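Long-range contacts in SnoN,Epimerase SnoN (Streptomyces nogalater, PDB 5EP9), which is a non-heme iron, 2-oxoglutarate-dependent epimerase in the biosynthesis of nogalamycin in Streptomyces nogalater: residues D85-Q91 and F121-L127; C172-G178 and M204-P210. All coordinates share one frame; numbering follows the deposited sequence.

Contact 1 (D85-Q91 and F121-L127); sequences DYVADAQ and FKLEVLL
Gln91 folds back on Leu123 and takes the backbone N-H of that residue on its side-chain oxygen, OE1 lying 2.9 Å from Leu123 N. The N-H points almost straight at OE1 but arrives from above the amide, 58° out of its plane, away from either lone pair. With CG lodged between the backbone N and the carbonyl carbon (chi1 84°) and a second bend at the next bond, the amide is brought back to the strand. Ala90 N meets Leu123 O at 2.8 Å, so side chain and main chain together occupy both polar backbone atoms of Leu123. This continues the pairing after the regular antiparallel register, in which Asp85-Leu127 and Val87-Val125 are hydrogen-bonded pairs and Tyr86-Leu126 is the non-hydrogen-bonded pair between them. Asp89, in the left-handed helical region of backbone angles, turns the chain from the strand to the start of helix 90-93.

On one face, Val87 CB and Val125 CB stand 4.0 Å apart, and Ala90 CB packs 3.8 Å from Val125 CG2. On the other, Tyr86 CB touches Leu126 CD2 at 3.6 Å. The Tyr86 ring runs alongside Glu124, inclined 37° to its carboxylate. A water that accepts from Asp89 N donates in turn to Glu124 OE2, which also forms a salt bridge with Lys122 NZ at 3.2 Å, a weak hydrogen bond.

The whole contact lies in the 14-202 part of the fusion. Leu126 also lines the 2-oxoglutarate pocket, and Asp85 is paired with Lys131. Strand 236-245 flanks strand 118-128 on its other side, where Phe121 and Lys122 form a classic beta bulge facing Val242. Helix 54-70 covers Val87, Val125 and Leu127 through Leu68, while helix 95-101 packs on Leu123 and Val125.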
loop_
_atom_site.group_PDB
_atom_site.type_symbol
_atom_site.label_atom_id
_atom_site.label_comp_id
_atom_site.label_asym_id
_atom_site.label_seq_id
_atom_site.Cartn_x
_atom_site.Cartn_y
_atom_site.Cartn_z
ATOM N N ASP A 85 8.969 7.758 -8.016
ATOM C CA ASP A 85 9.081 6.800 -9.145
ATOM C C ASP A 85 8.626 5.479 -8.559
ATOM O O ASP A 85 8.917 5.194 -7.374
ATOM C CB ASP A 85 10.499 6.679 -9.642
ATOM C CG ASP A 85 10.999 7.961 -10.343
ATOM O OD1 ASP A 85 10.560 8.285 -11.484
ATOM O OD2 ASP A 85 11.844 8.657 -9.704
ATOM N N TYR A 86 7.939 4.682 -9.366
ATOM C CA TYR A 86 7.508 3.400 -8.903
ATOM C C TYR A 86 7.507 2.374 -9.993
ATOM O O TYR A 86 7.393 2.672 -11.207
ATOM C CB TYR A 86 6.140 3.452 -8.230
ATOM C CG TYR A 86 5.016 3.829 -9.115
ATOM C CD1 TYR A 86 4.746 5.179 -9.408
ATOM C CD2 TYR A 86 4.196 2.867 -9.659
ATOM C CE1 TYR A 86 3.664 5.516 -10.211
ATOM C CE2 TYR A 86 3.119 3.185 -10.484
ATOM C CZ TYR A 86 2.856 4.513 -10.763
ATOM O OH TYR A 86 1.782 4.757 -11.584
ATOM N N VAL A 87 7.716 1.177 -9.562
ATOM C CA VAL A 87 7.565 0.031 -10.454
ATOM C C VAL A 87 6.154 -0.476 -10.228
ATOM O O VAL A 87 5.837 -0.937 -9.139
ATOM C CB VAL A 87 8.623 -1.090 -10.189
ATOM C CG1 VAL A 87 8.430 -2.265 -11.165
ATOM C CG2 VAL A 87 9.998 -0.521 -10.310
ATOM N N ALA A 88 5.351 -0.455 -11.288
ATOM C CA ALA A 88 3.911 -0.818 -11.260
ATOM C C ALA A 88 3.758 -2.326 -11.389
ATOM O O ALA A 88 4.524 -2.977 -12.095
ATOM C CB ALA A 88 3.184 -0.195 -12.439
ATOM N N ASP A 89 2.838 -2.855 -10.608
ATOM C CA ASP A 89 2.496 -4.271 -10.653
ATOM C C ASP A 89 3.765 -5.162 -10.581
ATOM O O ASP A 89 3.951 -6.079 -11.395
ATOM C CB ASP A 89 1.723 -4.543 -11.935
ATOM C CG ASP A 89 0.439 -3.703 -12.047
ATOM O OD1 ASP A 89 -0.491 -3.900 -11.212
ATOM O OD2 ASP A 89 0.438 -2.766 -12.918
ATOM N N ALA A 90 4.630 -4.839 -9.637
ATOM C CA ALA A 90 5.974 -5.384 -9.610
ATOM C C ALA A 90 6.018 -6.891 -9.417
ATOM O O ALA A 90 6.907 -7.572 -9.954
ATOM C CB ALA A 90 6.771 -4.701 -8.554
ATOM N N GLN A 91 4.966 -7.387 -8.802
ATOM C CA GLN A 91 4.805 -8.807 -8.602
ATOM C C GLN A 91 4.606 -9.617 -9.838
ATOM O O GLN A 91 4.821 -10.752 -9.801
ATOM C CB GLN A 91 3.703 -9.125 -7.619
ATOM C CG GLN A 91 2.272 -9.162 -8.174
ATOM C CD GLN A 91 1.644 -7.770 -8.447
ATOM O OE1 GLN A 91 2.239 -6.749 -8.240
ATOM N NE2 GLN A 91 0.460 -7.785 -8.950
ATOM N N PHE A 121 -4.054 -7.526 -4.660
ATOM C CA PHE A 121 -4.459 -6.721 -5.824
ATOM C C PHE A 121 -3.279 -6.253 -6.611
ATOM O O PHE A 121 -3.202 -6.387 -7.835
ATOM C CB PHE A 121 -5.320 -5.488 -5.406
ATOM C CG PHE A 121 -5.665 -4.589 -6.564
ATOM C CD1 PHE A 121 -6.450 -5.047 -7.600
ATOM C CD2 PHE A 121 -5.257 -3.273 -6.583
ATOM C CE1 PHE A 121 -6.786 -4.232 -8.642
ATOM C CE2 PHE A 121 -5.581 -2.429 -7.633
ATOM C CZ PHE A 121 -6.331 -2.923 -8.667
ATOM N N LYS A 122 -2.346 -5.685 -5.900
ATOM C CA LYS A 122 -1.033 -5.316 -6.524
ATOM C C LYS A 122 0.056 -4.995 -5.510
ATOM O O LYS A 122 -0.231 -4.672 -4.323
ATOM C CB LYS A 122 -1.189 -4.101 -7.426
ATOM C CG LYS A 122 -1.487 -2.879 -6.598
ATOM C CD LYS A 122 -1.664 -1.651 -7.455
ATOM C CE LYS A 122 -1.975 -0.596 -6.458
ATOM N NZ LYS A 122 -2.029 0.677 -7.147
ATOM N N LEU A 123 1.306 -5.139 -5.957
ATOM C CA LEU A 123 2.445 -4.607 -5.234
ATOM C C LEU A 123 3.167 -3.597 -6.084
ATOM O O LEU A 123 3.471 -3.876 -7.246
ATOM C CB LEU A 123 3.373 -5.680 -4.772
ATOM C CG LEU A 123 4.579 -5.197 -3.904
ATOM C CD1 LEU A 123 4.952 -6.179 -2.830
ATOM C CD2 LEU A 123 5.814 -4.848 -4.732
ATOM N N GLU A 124 3.508 -2.473 -5.478
ATOM C CA GLU A 124 4.436 -1.492 -6.124
ATOM C C GLU A 124 5.740 -1.286 -5.397
ATOM O O GLU A 124 5.772 -1.352 -4.193
ATOM C CB GLU A 124 3.727 -0.163 -6.307
ATOM C CG GLU A 124 2.555 -0.251 -7.300
ATOM C CD GLU A 124 1.670 1.053 -7.304
ATOM O OE1 GLU A 124 1.782 1.891 -6.378
ATOM O OE2 GLU A 124 0.942 1.280 -8.275
ATOM N N VAL A 125 6.815 -1.000 -6.122
ATOM C CA VAL A 125 8.062 -0.632 -5.519
ATOM C C VAL A 125 8.158 0.880 -5.563
ATOM O O VAL A 125 8.101 1.414 -6.644
ATOM C CB VAL A 125 9.242 -1.238 -6.285
ATOM C CG1 VAL A 125 10.581 -0.809 -5.723
ATOM C CG2 VAL A 125 9.177 -2.758 -6.289
ATOM N N LEU A 126 8.420 1.541 -4.426
ATOM C CA LEU A 126 8.376 3.000 -4.380
ATOM C C LEU A 126 9.737 3.577 -4.108
ATOM O O LEU A 126 10.431 3.100 -3.256
ATOM C CB LEU A 126 7.384 3.530 -3.349
ATOM C CG LEU A 126 6.003 2.905 -3.376
ATOM C CD1 LEU A 126 5.145 3.517 -2.267
ATOM C CD2 LEU A 126 5.316 3.118 -4.691
ATOM N N LEU A 127 10.073 4.621 -4.846
ATOM C CA LEU A 127 11.303 5.379 -4.677
ATOM C C LEU A 127 11.020 6.906 -4.594
ATOM O O LEU A 127 10.431 7.470 -5.489
ATOM C CB LEU A 127 12.183 5.147 -5.886
ATOM C CG LEU A 127 13.440 5.995 -6.041
ATOM C CD1 LEU A 127 14.428 5.721 -4.921
ATOM C CD2 LEU A 127 14.087 5.759 -7.410
HETATM O O HOH W 1 -3.661 -4.818 -10.265
HETATM O O HOH W 2 0.916 -1.134 -9.842
#

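Contact 2 (C172-G178 and M204-P210); sequences CMTFVPG and MPRVTVP. With ACT (acetate ion), chain G.
One edge of the smaller, four-stranded sheet, in a fold consistent with the double-stranded beta-helix of the cupin clan, is formed by strand 207-209 pairing with strand 173-175. The first belongs to the 203-305 part of the fusion, the second to the 14-202 part. Phe175 and Val207 exchange two backbone hydrogen bonds of 2.9 Å (Phe175 N to Val207 O, Val207 N to Phe175 O). At Met173 only one direct bond spans the pair, Val209 N to Met173 O; a water joins Met173 N to Val209 O. In the non-hydrogen-bonded pair between them, Thr174 OG1 and Thr208 OG1, each anti to its carbonyl carbon (chi1 -63° and -62°), hydrogen-bond at 2.7 Å. Thr208 CG2 rests 3.4 Å from Cys172 SG. Val209 CG2 meets the edge of the Phe175 ring, in its plane, 3.9 Å from CD2. The Met204 methyl CE touches Pro177 O at 3.3 Å.

Arg206 NE donates to Met204 O, close to the guanidinium plane, and NH2 to Ile202 O; NH1 bonds an acetate, probably from the crystallisation liquor, that Ser226 also holds. The threonine hydroxyls thus pair with each other on one face, while the Phe175 face is mainly apolar, and from it Met173 extends to 2-oxoglutarate.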
loop_
_atom_site.group_PDB
_atom_site.type_symbol
_atom_site.label_atom_id
_atom_site.label_comp_id
_atom_site.label_asym_id
_atom_site.label_seq_id
_atom_site.Cartn_x
_atom_site.Cartn_y
_atom_site.Cartn_z
ATOM N N CYS A 172 8.844 9.782 5.492
ATOM C CA CYS A 172 7.940 8.826 6.071
ATOM C C CYS A 172 6.541 9.351 5.905
ATOM O O CYS A 172 6.322 10.518 5.546
ATOM C CB CYS A 172 8.250 8.500 7.550
ATOM S SG CYS A 172 7.828 9.835 8.690
ATOM N N MET A 173 5.596 8.501 6.256
ATOM C CA MET A 173 4.149 8.828 6.138
ATOM C C MET A 173 3.570 9.494 7.379
ATOM O O MET A 173 4.057 9.287 8.481
ATOM C CB MET A 173 3.327 7.595 5.750
ATOM C CG MET A 173 3.747 7.079 4.346
ATOM S SD MET A 173 2.405 6.333 3.384
ATOM C CE MET A 173 2.548 4.830 4.223
ATOM N N THR A 174 2.477 10.201 7.126
ATOM C CA THR A 174 1.599 10.790 8.141
ATOM C C THR A 174 0.192 10.297 7.885
ATOM O O THR A 174 -0.245 10.236 6.745
ATOM C CB THR A 174 1.666 12.306 8.041
ATOM O OG1 THR A 174 3.012 12.696 8.348
ATOM C CG2 THR A 174 0.674 13.038 8.979
ATOM N N PHE A 175 -0.515 9.958 8.962
ATOM C CA PHE A 175 -1.847 9.457 8.898
ATOM C C PHE A 175 -2.771 10.309 9.742
ATOM O O PHE A 175 -2.327 10.930 10.734
ATOM C CB PHE A 175 -1.910 8.020 9.453
ATOM C CG PHE A 175 -0.985 7.060 8.765
ATOM C CD1 PHE A 175 -1.366 6.374 7.651
ATOM C CD2 PHE A 175 0.243 6.834 9.273
ATOM C CE1 PHE A 175 -0.485 5.436 7.013
ATOM C CE2 PHE A 175 1.128 5.948 8.666
ATOM C CZ PHE A 175 0.740 5.238 7.521
ATOM N N VAL A 176 -4.052 10.391 9.376
ATOM C CA VAL A 176 -5.039 11.165 10.239
ATOM C C VAL A 176 -5.897 10.163 10.944
ATOM O O VAL A 176 -6.749 9.526 10.315
ATOM C CB VAL A 176 -5.919 12.043 9.393
ATOM C CG1 VAL A 176 -6.876 12.803 10.277
ATOM C CG2 VAL A 176 -5.103 13.036 8.588
ATOM N N PRO A 177 -5.659 9.937 12.235
ATOM C CA PRO A 177 -6.297 8.793 12.858
ATOM C C PRO A 177 -7.777 9.012 12.911
ATOM O O PRO A 177 -8.230 10.162 13.176
ATOM C CB PRO A 177 -5.684 8.701 14.282
ATOM C CG PRO A 177 -4.797 9.854 14.393
ATOM C CD PRO A 177 -4.504 10.408 13.030
ATOM N N GLY A 178 -8.545 7.935 12.722
ATOM C CA GLY A 178 -10.020 8.066 12.721
ATOM C C GLY A 178 -10.608 8.572 11.418
ATOM O O GLY A 178 -11.822 8.579 11.261
ATOM N N MET A 204 -8.393 17.716 12.945
ATOM C CA MET A 204 -7.987 16.393 13.420
ATOM C C MET A 204 -6.448 16.047 13.444
ATOM O O MET A 204 -5.725 16.458 12.588
ATOM C CB MET A 204 -8.576 15.289 12.537
ATOM C CG MET A 204 -10.111 15.121 12.699
ATOM S SD MET A 204 -10.742 14.028 11.343
ATOM C CE MET A 204 -10.402 12.408 12.238
ATOM N N PRO A 205 -6.024 15.431 14.519
ATOM C CA PRO A 205 -4.629 15.445 14.680
ATOM C C PRO A 205 -3.980 14.509 13.708
ATOM O O PRO A 205 -4.660 13.645 13.121
ATOM C CB PRO A 205 -4.387 14.930 16.109
ATOM C CG PRO A 205 -5.644 14.347 16.571
ATOM C CD PRO A 205 -6.703 15.120 15.840
ATOM N N ARG A 206 -2.728 14.730 13.437
ATOM C CA ARG A 206 -2.014 13.937 12.476
ATOM C C ARG A 206 -0.795 13.300 13.053
ATOM O O ARG A 206 -0.131 13.923 13.805
ATOM C CB ARG A 206 -1.563 14.826 11.329
ATOM C CG ARG A 206 -2.765 15.414 10.560
ATOM C CD ARG A 206 -2.796 16.835 10.770
ATOM N NE ARG A 206 -3.982 17.532 10.302
ATOM C CZ ARG A 206 -4.051 18.220 9.164
ATOM N NH1 ARG A 206 -3.119 18.150 8.209
ATOM N NH2 ARG A 206 -5.094 18.944 8.962
ATOM N N VAL A 207 -0.511 12.076 12.664
ATOM C CA VAL A 207 0.534 11.288 13.263
ATOM C C VAL A 207 1.522 10.838 12.211
ATOM O O VAL A 207 1.186 10.186 11.277
ATOM C CB VAL A 207 -0.005 10.004 13.944
ATOM C CG1 VAL A 207 1.146 9.234 14.614
ATOM C CG2 VAL A 207 -1.067 10.328 14.996
ATOM N N THR A 208 2.734 11.317 12.372
ATOM C CA THR A 208 3.837 11.058 11.520
ATOM C C THR A 208 4.575 9.887 12.128
ATOM O O THR A 208 4.943 9.864 13.281
ATOM C CB THR A 208 4.739 12.329 11.418
ATOM O OG1 THR A 208 3.936 13.348 10.850
ATOM C CG2 THR A 208 5.944 12.044 10.501
ATOM N N VAL A 209 4.852 8.910 11.266
ATOM C CA VAL A 209 5.368 7.602 11.679
ATOM C C VAL A 209 6.663 7.243 11.003
ATOM O O VAL A 209 6.669 6.536 10.000
ATOM C CB VAL A 209 4.343 6.516 11.361
ATOM C CG1 VAL A 209 4.763 5.127 11.910
ATOM C CG2 VAL A 209 3.013 6.914 12.001
ATOM N N PRO A 210 7.749 7.631 11.597
ATOM C CA PRO A 210 9.018 7.112 11.063
ATOM C C PRO A 210 9.147 5.590 11.271
ATOM O O PRO A 210 8.602 5.041 12.226
ATOM C CB PRO A 210 10.067 7.884 11.809
ATOM C CG PRO A 210 9.375 8.417 12.985
ATOM C CD PRO A 210 7.953 8.507 12.743
HETATM C C ACT G . -1.159 15.180 6.722
HETATM O O ACT G . -0.300 15.455 5.883
HETATM O OXT ACT G . -1.233 15.846 7.783
HETATM C CH3 ACT G . -2.068 14.023 6.450
HETATM O O HOH W 3 5.855 5.916 7.423
HETATM O O HOH W 4 -7.249 12.486 14.135
#

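From the N terminus, the chain first forms contact 1, where strand 82-87 and the start of helix 90-93 meet strand 118-128 after a mainly helical excursion. That loop is closed before the next begins: contact 2 joins strand 173-175 to strand 207-209 across an incompletely modelled connection in which no helix or strand is seen and which passes from the 14-202 part of the fusion to the 203-305 part. The loops follow in series and neither nest nor cross. Contact 1 belongs to the seven-stranded sheet and contact 2 to the four-stranded one. Their centres lie about 23 Å apart, on opposite sides of the chain's centre. Each nevertheless sends one side chain, Leu126 or Met173, to the 2-oxoglutarate pocket.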